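Local coordinates for motility protein B (Helicobacter pylori, PDB 3CYP), which probably forms, with MotA, the stator of the flagellar motor and may fasten it to the cell wall through this periplasmic OmpA-like domain, at residues H58-M70 with N81-P93. Numbering follows the deposited sequence.
Sequences HYELAANRAYRVM and NQLSFSSYGSTNP
In the OmpA-like fold of this periplasmic domain, strand 83-87 runs back along the helix that precedes it, as the second half of the beta-alpha-beta unit 38-44, 58-75, 83-87; the two axes are nearly antiparallel at 159° and approach to 6.9 Å. F85 fills the middle of the interface. Its first torsion (chi1 77°) holds the ring between its own backbone N and carbonyl carbon, laid against the helix, where Y67 CB sits over the centre of one face, 4.1 Å from the ring centroid. The Y67 ring itself meets F85 obliquely. M70 comes across at about a right angle: its extended chi1 and chi2 carry SD alongside in an oblique Met-aromatic contact, and the bend at chi3 swings CE onto F85 CD1 at 3.8 Å. Nearer its backbone, M70 CG slides past L83 CD1 at 4.0 Å. In the middle of the helix alanines make the contact, A66 CB resting on F85 CB and A63 CB on S87 CB. S87 OG, anti to its backbone N (chi1 175°), donates to Y59 O at 2.8 Å, landing on a lone pair in the carbonyl plane; that oxygen also receives A63 N, so the strand hydroxyl joins an intact helical bond. Beyond it the chain enters a type II' turn, Y88 to T91, and G89 CA packs off-centre against the Y59 ring, 4.3 Å from its centroid. T91 OG1 ties the turn by donating to Y88 O. Strand 83-87, an edge strand within this chain, pairs in parallel with strand 38-44, whose V41 meets L83; I74 and L83 of the second subunit pack on Y67 and F85 respectively.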
loop_
_atom_site.group_PDB
_atom_site.type_symbol
_atom_site.label_atom_id
_atom_site.label_comp_id
_atom_site.label_asym_id
_atom_site.label_seq_id
_atom_site.Cartn_x
_atom_site.Cartn_y
_atom_site.Cartn_z
ATOM N N HIS B 58 3.662 -4.258 -17.141
ATOM C CA HIS B 58 2.258 -4.226 -16.785
ATOM C C HIS B 58 2.135 -4.280 -15.248
ATOM O O HIS B 58 1.189 -3.705 -14.666
ATOM C CB HIS B 58 1.514 -5.370 -17.437
ATOM C CG HIS B 58 1.375 -5.235 -18.927
ATOM N ND1 HIS B 58 2.211 -5.881 -19.811
ATOM C CD2 HIS B 58 0.468 -4.574 -19.680
ATOM C CE1 HIS B 58 1.836 -5.605 -21.050
ATOM N NE2 HIS B 58 0.788 -4.809 -21.003
ATOM N N TYR B 59 3.068 -4.959 -14.579
ATOM C CA TYR B 59 3.030 -4.948 -13.096
ATOM C C TYR B 59 3.137 -3.537 -12.551
ATOM O O TYR B 59 2.442 -3.198 -11.582
ATOM C CB TYR B 59 4.109 -5.837 -12.468
ATOM C CG TYR B 59 3.811 -7.291 -12.510
ATOM C CD1 TYR B 59 4.519 -8.130 -13.379
ATOM C CD2 TYR B 59 2.802 -7.859 -11.720
ATOM C CE1 TYR B 59 4.263 -9.500 -13.422
ATOM C CE2 TYR B 59 2.529 -9.221 -11.774
ATOM C CZ TYR B 59 3.266 -10.029 -12.638
ATOM O OH TYR B 59 2.988 -11.375 -12.672
ATOM N N GLU B 60 3.987 -2.689 -13.134
ATOM C CA GLU B 60 4.140 -1.313 -12.636
ATOM C C GLU B 60 2.896 -0.474 -12.884
ATOM O O GLU B 60 2.495 0.315 -12.023
ATOM C CB GLU B 60 5.363 -0.607 -13.240
ATOM C CG GLU B 60 6.676 -1.260 -12.867
ATOM C CD GLU B 60 7.793 -0.849 -13.794
ATOM O OE1 GLU B 60 7.782 0.324 -14.201
ATOM O OE2 GLU B 60 8.669 -1.686 -14.105
ATOM N N LEU B 61 2.301 -0.617 -14.064
ATOM C CA LEU B 61 1.072 0.084 -14.353
ATOM C C LEU B 61 -0.068 -0.390 -13.439
ATOM O O LEU B 61 -0.795 0.442 -12.883
ATOM C CB LEU B 61 0.691 -0.115 -15.832
ATOM C CG LEU B 61 -0.705 0.363 -16.282
ATOM C CD1 LEU B 61 -0.952 1.856 -16.045
ATOM C CD2 LEU B 61 -0.925 -0.052 -17.764
ATOM N N ALA B 62 -0.193 -1.709 -13.280
ATOM C CA ALA B 62 -1.264 -2.260 -12.398
ATOM C C ALA B 62 -1.058 -1.799 -10.966
ATOM O O ALA B 62 -2.011 -1.503 -10.234
ATOM C CB ALA B 62 -1.324 -3.746 -12.437
ATOM N N ALA B 63 0.197 -1.780 -10.545
ATOM C CA ALA B 63 0.509 -1.276 -9.184
ATOM C C ALA B 63 0.118 0.165 -8.971
ATOM O O ALA B 63 -0.441 0.534 -7.906
ATOM C CB ALA B 63 1.999 -1.428 -8.892
ATOM N N ASN B 64 0.406 1.034 -9.940
ATOM C CA ASN B 64 0.062 2.449 -9.780
ATOM C C ASN B 64 -1.448 2.619 -9.801
ATOM O O ASN B 64 -1.994 3.417 -9.049
ATOM C CB ASN B 64 0.743 3.376 -10.809
ATOM C CG ASN B 64 1.022 4.757 -10.244
ATOM O OD1 ASN B 64 0.922 5.766 -10.946
ATOM N ND2 ASN B 64 1.366 4.816 -8.972
ATOM N N ARG B 65 -2.144 1.851 -10.637
ATOM C CA ARG B 65 -3.629 1.865 -10.600
ATOM C C ARG B 65 -4.181 1.539 -9.213
ATOM O O ARG B 65 -4.994 2.274 -8.660
ATOM C CB ARG B 65 -4.222 0.937 -11.613
ATOM C CG ARG B 65 -4.059 1.455 -13.048
ATOM C CD ARG B 65 -4.495 0.435 -14.052
ATOM N NE ARG B 65 -4.544 0.992 -15.414
ATOM C CZ ARG B 65 -4.594 0.267 -16.530
ATOM N NH1 ARG B 65 -4.610 -1.051 -16.484
ATOM N NH2 ARG B 65 -4.655 0.884 -17.730
ATOM N N ALA B 66 -3.710 0.425 -8.662
ATOM C CA ALA B 66 -4.196 -0.040 -7.360
ATOM C C ALA B 66 -3.791 0.929 -6.272
ATOM O O ALA B 66 -4.602 1.290 -5.410
ATOM C CB ALA B 66 -3.685 -1.419 -7.082
ATOM N N TYR B 67 -2.523 1.351 -6.277
ATOM C CA TYR B 67 -2.028 2.301 -5.282
ATOM C C TYR B 67 -2.848 3.609 -5.288
ATOM O O TYR B 67 -3.266 4.115 -4.259
ATOM C CB TYR B 67 -0.541 2.558 -5.538
ATOM C CG TYR B 67 0.024 3.708 -4.731
ATOM C CD1 TYR B 67 0.044 3.656 -3.342
ATOM C CD2 TYR B 67 0.477 4.870 -5.345
ATOM C CE1 TYR B 67 0.525 4.729 -2.574
ATOM C CE2 TYR B 67 0.985 5.943 -4.583
ATOM C CZ TYR B 67 1.018 5.844 -3.200
ATOM O OH TYR B 67 1.522 6.869 -2.397
ATOM N N ARG B 68 -3.090 4.146 -6.483
ATOM C CA ARG B 68 -3.814 5.394 -6.622
ATOM C C ARG B 68 -5.240 5.270 -6.112
ATOM O O ARG B 68 -5.718 6.152 -5.431
ATOM C CB ARG B 68 -3.800 5.874 -8.082
ATOM C CG ARG B 68 -2.415 6.447 -8.434
ATOM C CD ARG B 68 -2.247 6.856 -9.862
ATOM N NE ARG B 68 -3.419 7.492 -10.458
ATOM C CZ ARG B 68 -3.727 8.788 -10.393
ATOM N NH1 ARG B 68 -2.987 9.655 -9.710
ATOM N NH2 ARG B 68 -4.807 9.225 -11.005
ATOM N N VAL B 69 -5.896 4.162 -6.423
ATOM C CA VAL B 69 -7.241 3.923 -5.912
ATOM C C VAL B 69 -7.169 3.863 -4.391
ATOM O O VAL B 69 -8.004 4.428 -3.667
ATOM C CB VAL B 69 -7.891 2.691 -6.518
ATOM C CG1 VAL B 69 -9.144 2.284 -5.712
ATOM C CG2 VAL B 69 -8.263 3.016 -7.988
ATOM N N MET B 70 -6.194 3.119 -3.872
ATOM C CA MET B 70 -6.028 3.003 -2.400
ATOM C C MET B 70 -5.847 4.382 -1.707
ATOM O O MET B 70 -6.450 4.651 -0.644
ATOM C CB MET B 70 -4.876 2.057 -2.044
ATOM C CG MET B 70 -4.926 1.673 -0.605
ATOM S SD MET B 70 -3.414 0.792 -0.079
ATOM C CE MET B 70 -2.189 2.094 -0.182
ATOM N N ASN B 81 -4.934 1.025 8.240
ATOM C CA ASN B 81 -4.829 -0.315 8.830
ATOM C C ASN B 81 -5.698 -1.380 8.148
ATOM O O ASN B 81 -5.329 -2.575 8.189
ATOM C CB ASN B 81 -5.125 -0.295 10.330
ATOM C CG ASN B 81 -4.751 -1.595 11.005
ATOM O OD1 ASN B 81 -3.600 -2.002 10.928
ATOM N ND2 ASN B 81 -5.716 -2.254 11.640
ATOM N N GLN B 82 -6.818 -1.006 7.529
ATOM C CA GLN B 82 -7.692 -1.953 6.894
ATOM C C GLN B 82 -7.367 -2.132 5.391
ATOM O O GLN B 82 -8.022 -2.920 4.718
ATOM C CB GLN B 82 -9.132 -1.520 7.032
ATOM C CG GLN B 82 -9.778 -1.888 8.365
ATOM C CD GLN B 82 -11.130 -1.266 8.460
ATOM O OE1 GLN B 82 -11.245 -0.031 8.521
ATOM N NE2 GLN B 82 -12.162 -2.084 8.373
ATOM N N LEU B 83 -6.330 -1.444 4.902
ATOM C CA LEU B 83 -6.035 -1.433 3.472
ATOM C C LEU B 83 -4.690 -2.025 3.080
ATOM O O LEU B 83 -3.703 -1.957 3.838
ATOM C CB LEU B 83 -6.092 0.002 2.938
ATOM C CG LEU B 83 -7.481 0.549 2.714
ATOM C CD1 LEU B 83 -7.371 2.076 2.564
ATOM C CD2 LEU B 83 -8.153 -0.090 1.482
ATOM N N SER B 84 -4.649 -2.591 1.879
ATOM C CA SER B 84 -3.428 -2.971 1.189
ATOM C C SER B 84 -3.713 -2.870 -0.299
ATOM O O SER B 84 -4.875 -2.774 -0.704
ATOM C CB SER B 84 -3.037 -4.383 1.564
ATOM O OG SER B 84 -3.983 -5.322 1.158
ATOM N N PHE B 85 -2.654 -2.894 -1.099
ATOM C CA PHE B 85 -2.793 -2.958 -2.565
ATOM C C PHE B 85 -1.906 -4.024 -3.163
ATOM O O PHE B 85 -0.838 -4.369 -2.591
ATOM C CB PHE B 85 -2.549 -1.605 -3.223
ATOM C CG PHE B 85 -1.085 -1.205 -3.333
ATOM C CD1 PHE B 85 -0.419 -0.630 -2.239
ATOM C CD2 PHE B 85 -0.374 -1.421 -4.515
ATOM C CE1 PHE B 85 0.914 -0.241 -2.347
ATOM C CE2 PHE B 85 0.974 -1.041 -4.603
ATOM C CZ PHE B 85 1.602 -0.460 -3.509
ATOM N N SER B 86 -2.345 -4.560 -4.294
ATOM C CA SER B 86 -1.638 -5.645 -4.925
ATOM C C SER B 86 -1.679 -5.474 -6.406
ATOM O O SER B 86 -2.702 -5.113 -6.968
ATOM C CB SER B 86 -2.200 -6.992 -4.520
ATOM O OG SER B 86 -2.109 -7.216 -3.125
ATOM N N SER B 87 -0.551 -5.722 -7.043
ATOM C CA SER B 87 -0.491 -5.702 -8.503
ATOM C C SER B 87 -0.548 -7.102 -9.082
ATOM O O SER B 87 0.260 -7.951 -8.730
ATOM C CB SER B 87 0.771 -4.995 -8.983
ATOM O OG SER B 87 0.789 -5.143 -10.407
ATOM N N TYR B 88 -1.481 -7.325 -10.016
ATOM C CA TYR B 88 -1.588 -8.556 -10.756
ATOM C C TYR B 88 -1.104 -8.434 -12.229
ATOM O O TYR B 88 -1.154 -9.410 -12.944
ATOM C CB TYR B 88 -3.031 -9.088 -10.668
ATOM C CG TYR B 88 -3.308 -9.679 -9.316
ATOM C CD1 TYR B 88 -3.324 -11.041 -9.140
ATOM C CD2 TYR B 88 -3.503 -8.885 -8.211
ATOM C CE1 TYR B 88 -3.535 -11.608 -7.902
ATOM C CE2 TYR B 88 -3.708 -9.441 -6.950
ATOM C CZ TYR B 88 -3.718 -10.804 -6.803
ATOM O OH TYR B 88 -3.965 -11.399 -5.571
ATOM N N GLY B 89 -0.667 -7.249 -12.642
ATOM C CA GLY B 89 -0.166 -7.046 -14.004
ATOM C C GLY B 89 -1.226 -7.522 -14.992
ATOM O O GLY B 89 -2.433 -7.302 -14.782
ATOM N N SER B 90 -0.800 -8.230 -16.052
ATOM C CA SER B 90 -1.736 -8.721 -17.073
ATOM C C SER B 90 -2.335 -10.082 -16.756
ATOM O O SER B 90 -3.037 -10.642 -17.562
ATOM C CB SER B 90 -1.002 -8.772 -18.419
ATOM O OG SER B 90 0.138 -9.628 -18.267
ATOM N N THR B 91 -2.093 -10.606 -15.562
ATOM C CA THR B 91 -2.620 -11.891 -15.156
ATOM C C THR B 91 -4.087 -11.770 -14.740
ATOM O O THR B 91 -4.584 -10.650 -14.514
ATOM C CB THR B 91 -1.780 -12.520 -13.989
ATOM O OG1 THR B 91 -2.058 -11.872 -12.737
ATOM C CG2 THR B 91 -0.285 -12.441 -14.283
ATOM N N ASN B 92 -4.751 -12.916 -14.654
ATOM C CA ASN B 92 -6.124 -13.013 -14.195
ATOM C C ASN B 92 -7.070 -12.045 -14.903
ATOM O O ASN B 92 -7.863 -11.377 -14.270
ATOM C CB ASN B 92 -6.170 -12.824 -12.689
ATOM C CG ASN B 92 -5.389 -13.898 -11.979
ATOM O OD1 ASN B 92 -5.868 -15.009 -11.842
ATOM N ND2 ASN B 92 -4.146 -13.602 -11.615
ATOM N N PRO B 93 -7.059 -12.044 -16.231
ATOM C CA PRO B 93 -8.004 -11.177 -16.946
ATOM C C PRO B 93 -9.460 -11.553 -16.680
ATOM O O PRO B 93 -9.734 -12.722 -16.401
ATOM C CB PRO B 93 -7.663 -11.464 -18.417
ATOM C CG PRO B 93 -7.085 -12.832 -18.403
ATOM C CD PRO B 93 -6.273 -12.881 -17.170
#